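Uncharacterized protein UL16 (Human herpesvirus 5 strain ad169, PDB 2WY3) helps the virus escape immune attack by sequestering ligands of the NK-cell receptor KLRK1 inside the infected cell, blocking ULBP1 and ULBP2 from engaging that receptor. Local coordinates at residues Leu3-Ser8 against Asn42-Glu47; Ser10-Asn15 against Gly120-Ile125; Cys38-Val43 against Cys114-Asn119; Asp46-Val51 against Leu64-Asn69. All blocks are in the same frame, centred on the assembly; numbering follows the deposited sequence.

Interaction 1. Residues Leu3-Ser8 against Asn42-Glu47; sequences LGSKSS and NVTEDE. With NAG (2-acetamido-2-deoxy-beta-D-glucopyranose), chain I; NAG (2-acetamido-2-deoxy-beta-D-glucopyranose), chain K.
D46 pushes its carboxylate into the turn at S5-S8, and both of its oxygens are taken up there. S5 OG donates to D46 OD1 at 2.7 Å, while S7 N donates to D46 OD2 at 2.8 Å; each oxygen receives its partner on the syn lone pair, so the two bonds fix the rotation of the flat group. CG of D46 stands between its own backbone N and carbonyl carbon (chi1 76°), which turns the carboxylate toward the serines. S5 OG also accepts from S8 N at 3.1 Å, an ST motif that ties the serine hydroxyl to its own turn while it serves the aspartate. Beneath this polar knot the packing is close: CB of S5 lies 4.1 Å from CB of E47, and G4 O receives a CA-H...O contact from E47. The opposite character prevails at the outer rim, where S7 and S8 are exposed and water mediates. One water accepts from K6 N and donates to D46 O; another lies between D46 N and S7 OG. E45 reaches away to accept from N2 of a glycan sugar with OE1. The type I turn T44-E47 thus joins the loop between strands 34-41 and 49-55 to the one between strands 2-3 and 10-13, with E47 salt-bridged to R116 of strand 110-118.

Interaction 2. Residues Ser10-Asn15 against Gly120-Ile125; sequences STCRLN and GTTKII. With NAG (2-acetamido-2-deoxy-beta-D-glucopyranose), chain H.
Strands 10-13 and 121-124 meet almost at right angles, 85° between their directions with the axes 6.5 Å apart at closest approach, and S10 and G120 bring their CA atoms nearest. At this corner S10 OG, held anti to its backbone N (chi1 179°), accepts a weak hydrogen bond from G120 N at 3.4 Å; the same hydroxyl has a weak bond to C117 O. T11 contributes its backbone oxygen, which receives a CA-H...O contact from G120 CA at 3.5 Å. C12 directs its side chain at the crossing strand, and its CB lies 3.7 Å from G120 O. It forms a disulfide with C117, on the strand next to 121-131; both cysteines are seen in two conformers, so the exact place of the sulfur is less certain. Farther along, T122 OG1 is joined to the N-terminal segment through two waters, one donating to R13 O and the other accepting from N15 N. The N15 side chain leads away and carries an N-linked sugar on ND2. With weak direct bonds, water bridges and exposed residues, the polar contact alone is modest; the covalent C12-C117 link probably does much to hold the N-terminal strand against this end of the sheet.

Interaction 3. Residues Cys38-Val43 against Cys114-Asn119; sequences CYYENV and CLRCEN. With NAG (2-acetamido-2-deoxy-beta-D-glucopyranose), chain I.
The C38-C114 disulfide, 2.0 Å between the SG atoms, bridges two beta sheets of a sandwich-like fold, linking strand 34-41 of the three-stranded sheet to strand 110-118 of the six-stranded one. The strands run in nearly the same direction, 19° apart, with axes 8.5 Å from each other, so side chains make the contact. R116 spans the gap. Its CG is anti to the backbone N (chi1 -160°) and the chain stays extended to NE, sliding past Y40 in the opposite sense. CB and CG pass near CE1 of Y40; CD then lies 3.8 Å from Y40 CD1, near the plane of the ring at its edge. NE turns to a partner outside these segments, the carboxylate of E47, in a salt bridge. Beyond it CZ splits into NH1 and NH2, which both donate to the single oxygen E41 O, at 3.0 Å and 2.9 Å respectively. This oxygen lies in the guanidinium plane, so the end-on grip fixes the rotation of the group. NH2 also lies 3.9 Å from CG2 of V43. N42, next to the gripped carbonyl, bears an N-linked sugar on ND2, and the acetyl methyl of that sugar packs against the E41 side chain. Y40 reaches back the other way: its OH donates to L115 O at 2.7 Å, arriving above the carbonyl plane rather than along a lone pair.

Interaction 4. Residues Asp46-Val51 against Leu64-Asn69; sequences DEIIGV and LWLYQN. With NAG (2-acetamido-2-deoxy-beta-D-glucopyranose), chain K.
V51 and W65 lie side by side at the apolar centre, with CG2 of V51 3.5 Å from NE1 of the indole and its CB similarly close. The tryptophan CG sits between the backbone N and carbonyl carbon (chi1 76°), which folds the ring back toward V51; NE1 itself is bonded to T100 of strand 95-102. On the same face I49 runs alongside Y67, CG1 to CB 4.0 Å. The other face carries L66, whose CD2 meets CG2 of I48 at 4.2 Å and also approaches CA of G50, where the absence of a side chain allows the leucine and the W65 carbonyl to come close. Between the two faces, the antiparallel hairpin is held by two hydrogen-bonded pairs: I49 with Y67, where Y67 N donates to I49 O at 2.8 Å, and V51 with W65, where V51 N donates to W65 O at 2.9 Å. G50 and L66 form the non-hydrogen-bonded pair between them. Toward the open end of the hairpin, Q68 extends past CG1 of I48, and its NE2 donates to D46 O at 2.9 Å from above the carbonyl plane. A water accepts from N69 N and lies near E47 O, while N69 ND2 carries an N-linked sugar. Regular backbone bonding therefore gives way to a side-chain amide and water, so the pairing is prolonged by polar contacts just where the strands part near the glycan.

Interactions 1, 3 and 4 are packed with centres about 9 Å apart, and E47 joins all three: it belongs to interactions 1 and 4, and its OE2 meets R116 NE of interaction 3 at 2.7 Å. Interaction 4 is also bonded to interaction 3 by L115 N to G50 O at 2.8 Å, within the six-stranded sheet. Interaction 2 lies farther from interactions 1 and 4, about 12 Å between centres, but S5 N and S10 O, 2.8 Å apart, probably bond it to interaction 1. The sugar on N42 is common to interactions 1 and 3. The one on N69, from interaction 4, reaches E45 of interaction 1.

Interaction 1. Residues Leu3-Ser8 against Asn42-Glu47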
# COMPACT_ATOMS: atom_id res chain seq x y z
N LEU B 3 -23.25 -10.52 1.60
CA LEU B 3 -22.03 -10.21 0.87
C LEU B 3 -22.23 -10.72 -0.55
O LEU B 3 -23.16 -11.47 -0.83
CB LEU B 3 -20.85 -10.95 1.50
CG LEU B 3 -20.34 -10.62 2.90
CD1 LEU B 3 -19.68 -9.26 2.92
CD2 LEU B 3 -21.46 -10.69 3.94
N GLY B 4 -21.34 -10.31 -1.46
CA GLY B 4 -21.33 -10.88 -2.79
C GLY B 4 -22.02 -10.01 -3.84
O GLY B 4 -22.23 -8.82 -3.63
N SER B 5 -22.37 -10.62 -4.97
CA SER B 5 -22.87 -9.87 -6.11
C SER B 5 -24.22 -10.39 -6.60
O SER B 5 -24.33 -11.56 -6.95
CB SER B 5 -21.85 -9.91 -7.25
OG SER B 5 -22.45 -9.60 -8.49
N LYS B 6 -25.23 -9.53 -6.61
CA LYS B 6 -26.53 -9.94 -7.14
C LYS B 6 -26.48 -10.20 -8.65
O LYS B 6 -27.14 -11.11 -9.14
CB LYS B 6 -27.61 -8.90 -6.82
CG LYS B 6 -27.96 -8.81 -5.34
CD LYS B 6 -29.04 -7.77 -5.09
CE LYS B 6 -29.52 -7.82 -3.64
NZ LYS B 6 -29.99 -9.18 -3.27
N SER B 7 -25.71 -9.40 -9.37
CA SER B 7 -25.67 -9.55 -10.83
C SER B 7 -25.00 -10.86 -11.24
O SER B 7 -25.32 -11.42 -12.28
CB SER B 7 -24.98 -8.34 -11.49
OG SER B 7 -23.60 -8.29 -11.15
N SER B 8 -24.09 -11.35 -10.41
CA SER B 8 -23.37 -12.59 -10.69
C SER B 8 -24.06 -13.79 -10.03
O SER B 8 -23.53 -14.91 -10.04
CB SER B 8 -21.93 -12.51 -10.18
OG SER B 8 -21.25 -11.37 -10.68
N ASN B 42 -10.90 -8.59 -10.17
CA ASN B 42 -12.15 -8.56 -10.92
C ASN B 42 -13.41 -8.33 -10.08
O ASN B 42 -14.42 -9.03 -10.23
CB ASN B 42 -12.29 -9.81 -11.79
CG ASN B 42 -11.38 -9.78 -13.00
OD1 ASN B 42 -10.61 -8.84 -13.20
ND2 ASN B 42 -11.46 -10.82 -13.83
N VAL B 43 -13.34 -7.35 -9.20
CA VAL B 43 -14.47 -6.96 -8.37
C VAL B 43 -15.51 -6.28 -9.26
O VAL B 43 -15.18 -5.39 -10.03
CB VAL B 43 -14.04 -5.99 -7.26
CG1 VAL B 43 -15.25 -5.50 -6.46
CG2 VAL B 43 -13.04 -6.69 -6.33
N THR B 44 -16.77 -6.71 -9.19
CA THR B 44 -17.80 -6.06 -10.00
C THR B 44 -18.41 -4.88 -9.27
O THR B 44 -18.29 -4.76 -8.06
CB THR B 44 -18.93 -7.03 -10.42
OG1 THR B 44 -19.58 -7.53 -9.25
CG2 THR B 44 -18.37 -8.19 -11.23
N GLU B 45 -19.09 -4.00 -10.02
CA GLU B 45 -19.65 -2.79 -9.45
C GLU B 45 -20.55 -3.05 -8.25
O GLU B 45 -20.52 -2.31 -7.27
CB GLU B 45 -20.43 -2.00 -10.51
CG GLU B 45 -19.57 -1.10 -11.37
CD GLU B 45 -20.41 -0.22 -12.27
OE1 GLU B 45 -21.45 0.29 -11.81
OE2 GLU B 45 -20.02 -0.04 -13.45
N ASP B 46 -21.37 -4.10 -8.32
CA ASP B 46 -22.33 -4.35 -7.25
C ASP B 46 -21.81 -5.30 -6.17
O ASP B 46 -22.52 -5.59 -5.22
CB ASP B 46 -23.66 -4.85 -7.83
CG ASP B 46 -23.60 -6.31 -8.27
OD1 ASP B 46 -22.50 -6.92 -8.28
OD2 ASP B 46 -24.67 -6.86 -8.62
N GLU B 47 -20.57 -5.75 -6.30
CA GLU B 47 -20.06 -6.75 -5.36
C GLU B 47 -19.73 -6.17 -3.99
O GLU B 47 -18.95 -5.21 -3.87
CB GLU B 47 -18.84 -7.48 -5.93
CG GLU B 47 -18.43 -8.67 -5.05
CD GLU B 47 -17.25 -9.44 -5.62
OE1 GLU B 47 -16.76 -9.06 -6.69
OE2 GLU B 47 -16.83 -10.44 -4.98
C1 NAG I . -10.53 -10.62 -14.91
C2 NAG I . -9.79 -11.95 -14.93
C3 NAG I . -8.91 -12.11 -16.16
C4 NAG I . -9.67 -11.72 -17.42
C5 NAG I . -10.30 -10.34 -17.25
C6 NAG I . -11.08 -9.94 -18.50
C7 NAG I . -9.07 -13.05 -12.89
C8 NAG I . -7.87 -13.30 -12.02
N2 NAG I . -8.97 -12.04 -13.74
O3 NAG I . -8.48 -13.45 -16.26
O4 NAG I . -8.79 -11.70 -18.52
O5 NAG I . -11.17 -10.33 -16.14
O6 NAG I . -12.22 -10.76 -18.62
O7 NAG I . -10.07 -13.76 -12.80
C1 NAG K . -21.34 2.81 -8.88
C2 NAG K . -22.78 2.67 -9.38
C3 NAG K . -23.02 3.57 -10.59
C4 NAG K . -22.67 5.00 -10.21
C5 NAG K . -21.23 5.06 -9.73
C6 NAG K . -20.88 6.48 -9.29
C7 NAG K . -23.99 0.61 -9.02
C8 NAG K . -24.38 -0.73 -9.57
N2 NAG K . -23.09 1.30 -9.72
O3 NAG K . -24.37 3.50 -10.99
O4 NAG K . -22.85 5.83 -11.33
O5 NAG K . -20.99 4.17 -8.66
O6 NAG K . -19.49 6.57 -9.10
O7 NAG K . -24.49 1.02 -7.98
O HOH W 1 -24.83 -7.17 -4.89
O HOH W 2 -22.14 -5.34 -10.94
O HOH W 3 -18.66 -10.30 -8.64

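Interaction 2. Residues Ser10-Asn15 against Gly120-Ile125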
# COMPACT_ATOMS: atom_id res chain seq x y z
N SER B 10 -24.22 -14.49 -7.06
CA SER B 10 -23.36 -15.03 -6.03
C SER B 10 -23.47 -14.19 -4.77
O SER B 10 -22.63 -13.32 -4.51
CB SER B 10 -21.91 -15.08 -6.51
OG SER B 10 -21.07 -15.59 -5.50
N THR B 11 -24.53 -14.43 -4.00
CA THR B 11 -24.76 -13.70 -2.77
C THR B 11 -24.66 -14.67 -1.60
O THR B 11 -25.06 -15.83 -1.72
CB THR B 11 -26.15 -13.04 -2.76
OG1 THR B 11 -26.24 -12.11 -3.84
CG2 THR B 11 -26.40 -12.32 -1.44
N CYS B 12 -24.12 -14.21 -0.48
CA CYS B 12 -24.05 -15.08 0.67
C CYS B 12 -24.45 -14.34 1.95
O CYS B 12 -24.18 -13.16 2.13
CB CYS B 12 -22.69 -15.80 0.74
SG CYS B 12 -21.17 -14.90 1.19
N ARG B 13 -25.19 -15.04 2.80
CA ARG B 13 -25.59 -14.45 4.07
C ARG B 13 -24.47 -14.69 5.08
O ARG B 13 -24.10 -15.83 5.34
CB ARG B 13 -26.89 -15.07 4.57
CG ARG B 13 -27.36 -14.57 5.93
CD ARG B 13 -27.88 -13.15 5.85
NE ARG B 13 -28.83 -12.98 4.75
CZ ARG B 13 -30.12 -13.31 4.81
NH1 ARG B 13 -30.62 -13.84 5.92
NH2 ARG B 13 -30.90 -13.12 3.76
N LEU B 14 -23.91 -13.62 5.63
CA LEU B 14 -22.79 -13.76 6.55
C LEU B 14 -23.22 -14.39 7.86
O LEU B 14 -24.20 -13.97 8.48
CB LEU B 14 -22.12 -12.40 6.82
CG LEU B 14 -21.00 -12.45 7.85
CD1 LEU B 14 -19.83 -13.28 7.32
CD2 LEU B 14 -20.53 -11.04 8.20
N ASN B 15 -22.50 -15.42 8.28
CA ASN B 15 -22.70 -15.99 9.61
C ASN B 15 -21.35 -15.99 10.30
O ASN B 15 -20.50 -16.84 10.02
CB ASN B 15 -23.24 -17.41 9.51
CG ASN B 15 -23.52 -18.03 10.87
OD1 ASN B 15 -22.89 -17.67 11.87
ND2 ASN B 15 -24.46 -18.97 10.92
N GLY B 120 -21.95 -18.47 -3.87
CA GLY B 120 -22.90 -18.39 -2.77
C GLY B 120 -22.41 -18.94 -1.44
O GLY B 120 -23.21 -19.21 -0.55
N THR B 121 -21.10 -19.12 -1.31
CA THR B 121 -20.51 -19.48 -0.02
C THR B 121 -19.45 -18.46 0.41
O THR B 121 -18.76 -17.88 -0.43
CB THR B 121 -19.86 -20.87 -0.06
OG1 THR B 121 -19.42 -21.23 1.26
CG2 THR B 121 -18.68 -20.89 -1.00
N THR B 122 -19.33 -18.24 1.71
CA THR B 122 -18.34 -17.31 2.24
C THR B 122 -16.92 -17.88 2.14
O THR B 122 -16.65 -19.00 2.60
CB THR B 122 -18.66 -16.94 3.70
OG1 THR B 122 -19.97 -16.35 3.75
CG2 THR B 122 -17.65 -15.95 4.23
N LYS B 123 -16.03 -17.11 1.53
CA LYS B 123 -14.61 -17.48 1.46
C LYS B 123 -13.81 -16.47 2.27
O LYS B 123 -14.23 -15.33 2.43
CB LYS B 123 -14.10 -17.42 0.02
CG LYS B 123 -15.00 -18.12 -0.97
CD LYS B 123 -15.04 -19.61 -0.72
CE LYS B 123 -13.82 -20.30 -1.31
NZ LYS B 123 -13.96 -21.79 -1.26
N ILE B 124 -12.66 -16.90 2.78
CA ILE B 124 -11.74 -15.97 3.40
C ILE B 124 -10.49 -15.93 2.56
O ILE B 124 -9.77 -16.93 2.47
CB ILE B 124 -11.39 -16.38 4.85
CG1 ILE B 124 -12.65 -16.32 5.72
CG2 ILE B 124 -10.32 -15.43 5.39
CD1 ILE B 124 -12.45 -16.92 7.14
N ILE B 125 -10.25 -14.81 1.89
CA ILE B 125 -9.10 -14.80 0.98
C ILE B 125 -7.79 -14.59 1.73
O ILE B 125 -6.73 -15.06 1.31
CB ILE B 125 -9.26 -13.78 -0.16
CG1 ILE B 125 -9.28 -12.35 0.37
CG2 ILE B 125 -10.53 -14.07 -0.96
CD1 ILE B 125 -9.26 -11.32 -0.76
C1 NAG H . -24.44 -19.64 12.20
C2 NAG H . -25.89 -20.13 12.25
C3 NAG H . -26.11 -21.14 13.37
C4 NAG H . -25.04 -22.23 13.33
C5 NAG H . -23.64 -21.63 13.27
C6 NAG H . -22.62 -22.74 13.05
C7 NAG H . -27.71 -18.72 11.50
C8 NAG H . -28.57 -17.52 11.75
N2 NAG H . -26.79 -19.01 12.42
O3 NAG H . -27.37 -21.75 13.22
O4 NAG H . -25.16 -23.03 14.49
O5 NAG H . -23.52 -20.71 12.21
O6 NAG H . -22.87 -23.33 11.79
O7 NAG H . -27.87 -19.40 10.48
O HOH W 4 -22.40 -17.32 3.41
O HOH W 5 -20.55 -16.89 6.69

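Interaction 3. Residues Cys38-Val43 against Cys114-Asn119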
# COMPACT_ATOMS: atom_id res chain seq x y z
N CYS B 38 -5.75 -6.61 1.61
CA CYS B 38 -6.29 -7.77 0.90
C CYS B 38 -6.54 -7.51 -0.58
O CYS B 38 -7.00 -6.44 -0.96
CB CYS B 38 -7.54 -8.23 1.60
SG CYS B 38 -7.09 -8.86 3.25
N TYR B 39 -6.22 -8.51 -1.38
CA TYR B 39 -6.09 -8.38 -2.82
C TYR B 39 -7.25 -9.06 -3.53
O TYR B 39 -7.40 -10.29 -3.45
CB TYR B 39 -4.77 -9.08 -3.16
CG TYR B 39 -4.19 -8.92 -4.53
CD1 TYR B 39 -3.07 -8.12 -4.73
CD2 TYR B 39 -4.70 -9.62 -5.61
CE1 TYR B 39 -2.49 -8.00 -5.98
CE2 TYR B 39 -4.12 -9.50 -6.87
CZ TYR B 39 -3.02 -8.68 -7.05
OH TYR B 39 -2.44 -8.57 -8.29
N TYR B 40 -8.07 -8.28 -4.22
CA TYR B 40 -9.27 -8.79 -4.90
C TYR B 40 -9.20 -8.54 -6.39
O TYR B 40 -9.19 -7.39 -6.83
CB TYR B 40 -10.52 -8.05 -4.40
CG TYR B 40 -10.95 -8.34 -2.98
CD1 TYR B 40 -12.02 -9.20 -2.72
CD2 TYR B 40 -10.32 -7.73 -1.90
CE1 TYR B 40 -12.44 -9.45 -1.42
CE2 TYR B 40 -10.72 -7.98 -0.60
CZ TYR B 40 -11.77 -8.84 -0.36
OH TYR B 40 -12.16 -9.07 0.93
N GLU B 41 -9.18 -9.60 -7.19
CA GLU B 41 -9.23 -9.44 -8.64
C GLU B 41 -10.67 -9.41 -9.14
O GLU B 41 -11.54 -10.07 -8.58
CB GLU B 41 -8.47 -10.59 -9.32
CG GLU B 41 -7.02 -10.63 -8.87
CD GLU B 41 -6.23 -11.78 -9.44
OE1 GLU B 41 -6.55 -12.94 -9.13
OE2 GLU B 41 -5.27 -11.51 -10.19
N ASN B 42 -10.90 -8.59 -10.17
CA ASN B 42 -12.15 -8.56 -10.92
C ASN B 42 -13.41 -8.33 -10.08
O ASN B 42 -14.42 -9.03 -10.23
CB ASN B 42 -12.29 -9.81 -11.79
CG ASN B 42 -11.38 -9.78 -13.00
OD1 ASN B 42 -10.61 -8.84 -13.20
ND2 ASN B 42 -11.46 -10.82 -13.83
N VAL B 43 -13.34 -7.35 -9.20
CA VAL B 43 -14.47 -6.96 -8.37
C VAL B 43 -15.51 -6.28 -9.26
O VAL B 43 -15.18 -5.39 -10.03
CB VAL B 43 -14.04 -5.99 -7.26
CG1 VAL B 43 -15.25 -5.50 -6.46
CG2 VAL B 43 -13.04 -6.69 -6.33
N CYS B 114 -10.47 -11.22 5.57
CA CYS B 114 -10.94 -10.57 4.34
C CYS B 114 -11.87 -11.50 3.61
O CYS B 114 -11.48 -12.61 3.23
CB CYS B 114 -9.77 -10.18 3.45
SG CYS B 114 -8.83 -8.83 4.23
N LEU B 115 -13.10 -11.04 3.38
CA LEU B 115 -14.20 -11.90 2.99
C LEU B 115 -14.55 -11.71 1.54
O LEU B 115 -14.42 -10.61 1.01
CB LEU B 115 -15.45 -11.54 3.79
CG LEU B 115 -15.33 -11.56 5.32
CD1 LEU B 115 -16.70 -11.24 5.94
CD2 LEU B 115 -14.83 -12.91 5.79
N ARG B 116 -15.01 -12.79 0.91
CA ARG B 116 -15.60 -12.73 -0.43
C ARG B 116 -16.60 -13.86 -0.59
O ARG B 116 -16.38 -14.96 -0.09
CB ARG B 116 -14.53 -12.87 -1.52
CG ARG B 116 -15.01 -12.36 -2.88
CD ARG B 116 -13.89 -12.31 -3.92
NE ARG B 116 -14.32 -11.50 -5.07
CZ ARG B 116 -13.53 -11.13 -6.07
NH1 ARG B 116 -12.25 -11.51 -6.08
NH2 ARG B 116 -14.02 -10.40 -7.05
N CYS B 117 -17.64 -13.60 -1.36
CA CYS B 117 -18.63 -14.63 -1.67
C CYS B 117 -18.29 -15.30 -3.00
O CYS B 117 -18.10 -14.63 -4.00
CB CYS B 117 -20.02 -13.99 -1.74
SG CYS B 117 -21.37 -15.15 -1.96
N GLU B 118 -18.21 -16.63 -3.00
CA GLU B 118 -17.97 -17.35 -4.24
C GLU B 118 -18.98 -18.50 -4.33
O GLU B 118 -19.14 -19.27 -3.38
CB GLU B 118 -16.54 -17.88 -4.30
CG GLU B 118 -16.29 -18.79 -5.51
CD GLU B 118 -15.01 -19.61 -5.40
OE1 GLU B 118 -14.14 -19.26 -4.58
OE2 GLU B 118 -14.88 -20.60 -6.15
N ASN B 119 -19.68 -18.59 -5.45
CA ASN B 119 -20.70 -19.62 -5.62
C ASN B 119 -21.66 -19.64 -4.43
O ASN B 119 -22.10 -20.71 -4.01
CB ASN B 119 -20.06 -21.00 -5.77
CG ASN B 119 -19.15 -21.10 -6.97
OD1 ASN B 119 -19.13 -20.21 -7.83
ND2 ASN B 119 -18.38 -22.18 -7.05
C1 NAG I . -10.53 -10.62 -14.91
C2 NAG I . -9.79 -11.95 -14.93
C3 NAG I . -8.91 -12.11 -16.16
C4 NAG I . -9.67 -11.72 -17.42
C5 NAG I . -10.30 -10.34 -17.25
C6 NAG I . -11.08 -9.94 -18.50
C7 NAG I . -9.07 -13.05 -12.89
C8 NAG I . -7.87 -13.30 -12.02
N2 NAG I . -8.97 -12.04 -13.74
O3 NAG I . -8.48 -13.45 -16.26
O4 NAG I . -8.79 -11.70 -18.52
O5 NAG I . -11.17 -10.33 -16.14
O6 NAG I . -12.22 -10.76 -18.62
O7 NAG I . -10.07 -13.76 -12.80

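Interaction 4. Residues Asp46-Val51 against Leu64-Asn69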
# COMPACT_ATOMS: atom_id res chain seq x y z
N ASP B 46 -21.37 -4.10 -8.32
CA ASP B 46 -22.33 -4.35 -7.25
C ASP B 46 -21.81 -5.30 -6.17
O ASP B 46 -22.52 -5.59 -5.22
CB ASP B 46 -23.66 -4.85 -7.83
CG ASP B 46 -23.60 -6.31 -8.27
OD1 ASP B 46 -22.50 -6.92 -8.28
OD2 ASP B 46 -24.67 -6.86 -8.62
N GLU B 47 -20.57 -5.75 -6.30
CA GLU B 47 -20.06 -6.75 -5.36
C GLU B 47 -19.73 -6.17 -3.99
O GLU B 47 -18.95 -5.21 -3.87
CB GLU B 47 -18.84 -7.48 -5.93
CG GLU B 47 -18.43 -8.67 -5.05
CD GLU B 47 -17.25 -9.44 -5.62
OE1 GLU B 47 -16.76 -9.06 -6.69
OE2 GLU B 47 -16.83 -10.44 -4.98
N ILE B 48 -20.31 -6.76 -2.96
CA ILE B 48 -20.00 -6.41 -1.59
C ILE B 48 -18.89 -7.30 -1.07
O ILE B 48 -19.02 -8.54 -1.04
CB ILE B 48 -21.24 -6.54 -0.69
CG1 ILE B 48 -22.35 -5.62 -1.22
CG2 ILE B 48 -20.87 -6.22 0.75
CD1 ILE B 48 -23.71 -5.87 -0.59
N ILE B 49 -17.79 -6.67 -0.68
CA ILE B 49 -16.67 -7.35 -0.05
C ILE B 49 -16.39 -6.67 1.30
O ILE B 49 -16.98 -5.63 1.60
CB ILE B 49 -15.42 -7.33 -0.96
CG1 ILE B 49 -15.07 -5.89 -1.38
CG2 ILE B 49 -15.68 -8.18 -2.20
CD1 ILE B 49 -13.76 -5.80 -2.15
N GLY B 50 -15.52 -7.24 2.12
CA GLY B 50 -15.29 -6.60 3.40
C GLY B 50 -14.37 -7.36 4.32
O GLY B 50 -13.80 -8.39 3.94
N VAL B 51 -14.27 -6.87 5.55
CA VAL B 51 -13.32 -7.41 6.52
C VAL B 51 -14.02 -7.61 7.86
O VAL B 51 -14.63 -6.68 8.39
CB VAL B 51 -12.13 -6.45 6.72
CG1 VAL B 51 -11.11 -7.08 7.65
CG2 VAL B 51 -11.48 -6.10 5.38
N LEU B 64 -17.25 -5.51 11.68
CA LEU B 64 -17.27 -5.71 10.24
C LEU B 64 -17.23 -4.37 9.53
O LEU B 64 -17.92 -3.44 9.94
CB LEU B 64 -18.58 -6.42 9.86
CG LEU B 64 -18.83 -6.74 8.39
CD1 LEU B 64 -17.89 -7.86 7.93
CD2 LEU B 64 -20.30 -7.14 8.16
N TRP B 65 -16.44 -4.26 8.47
CA TRP B 65 -16.61 -3.15 7.55
C TRP B 65 -16.79 -3.67 6.14
O TRP B 65 -16.27 -4.73 5.81
CB TRP B 65 -15.48 -2.09 7.67
CG TRP B 65 -14.10 -2.37 7.08
CD1 TRP B 65 -13.02 -2.92 7.71
CD2 TRP B 65 -13.64 -1.99 5.76
NE1 TRP B 65 -11.92 -2.93 6.86
CE2 TRP B 65 -12.28 -2.37 5.67
CE3 TRP B 65 -14.24 -1.37 4.66
CZ2 TRP B 65 -11.51 -2.16 4.50
CZ3 TRP B 65 -13.49 -1.17 3.50
CH2 TRP B 65 -12.13 -1.57 3.43
N LEU B 66 -17.56 -2.94 5.33
CA LEU B 66 -17.98 -3.43 4.02
C LEU B 66 -17.75 -2.39 2.93
O LEU B 66 -17.83 -1.19 3.17
CB LEU B 66 -19.47 -3.80 4.04
CG LEU B 66 -19.90 -4.93 4.99
CD1 LEU B 66 -21.42 -5.06 4.98
CD2 LEU B 66 -19.22 -6.24 4.60
N TYR B 67 -17.48 -2.88 1.72
CA TYR B 67 -17.10 -2.06 0.58
C TYR B 67 -17.92 -2.49 -0.64
O TYR B 67 -18.12 -3.69 -0.85
CB TYR B 67 -15.61 -2.28 0.31
CG TYR B 67 -14.91 -1.24 -0.54
CD1 TYR B 67 -14.44 -1.55 -1.81
CD2 TYR B 67 -14.69 0.05 -0.05
CE1 TYR B 67 -13.78 -0.60 -2.58
CE2 TYR B 67 -14.03 0.98 -0.80
CZ TYR B 67 -13.57 0.65 -2.06
OH TYR B 67 -12.92 1.61 -2.81
N GLN B 68 -18.41 -1.53 -1.41
CA GLN B 68 -19.19 -1.83 -2.62
C GLN B 68 -19.10 -0.66 -3.58
O GLN B 68 -19.28 0.50 -3.18
CB GLN B 68 -20.66 -2.08 -2.26
CG GLN B 68 -21.55 -2.54 -3.44
CD GLN B 68 -23.03 -2.54 -3.09
OE1 GLN B 68 -23.47 -1.77 -2.23
NE2 GLN B 68 -23.82 -3.39 -3.76
N ASN B 69 -18.85 -0.96 -4.85
CA ASN B 69 -18.79 0.09 -5.86
C ASN B 69 -17.84 1.21 -5.41
O ASN B 69 -18.19 2.39 -5.43
CB ASN B 69 -20.19 0.64 -6.13
CG ASN B 69 -20.26 1.42 -7.43
OD1 ASN B 69 -19.33 1.40 -8.24
ND2 ASN B 69 -21.39 2.07 -7.64
C1 NAG K . -21.34 2.81 -8.88
C2 NAG K . -22.78 2.67 -9.38
C3 NAG K . -23.02 3.57 -10.59
C4 NAG K . -22.67 5.00 -10.21
C5 NAG K . -21.23 5.06 -9.73
C6 NAG K . -20.88 6.48 -9.29
C7 NAG K . -23.99 0.61 -9.02
C8 NAG K . -24.38 -0.73 -9.57
N2 NAG K . -23.09 1.30 -9.72
O3 NAG K . -24.37 3.50 -10.99
O4 NAG K . -22.85 5.83 -11.33
O5 NAG K . -20.99 4.17 -8.66
O6 NAG K . -19.49 6.57 -9.10
O7 NAG K . -24.49 1.02 -7.98
O HOH W 6 -17.93 -3.47 -5.56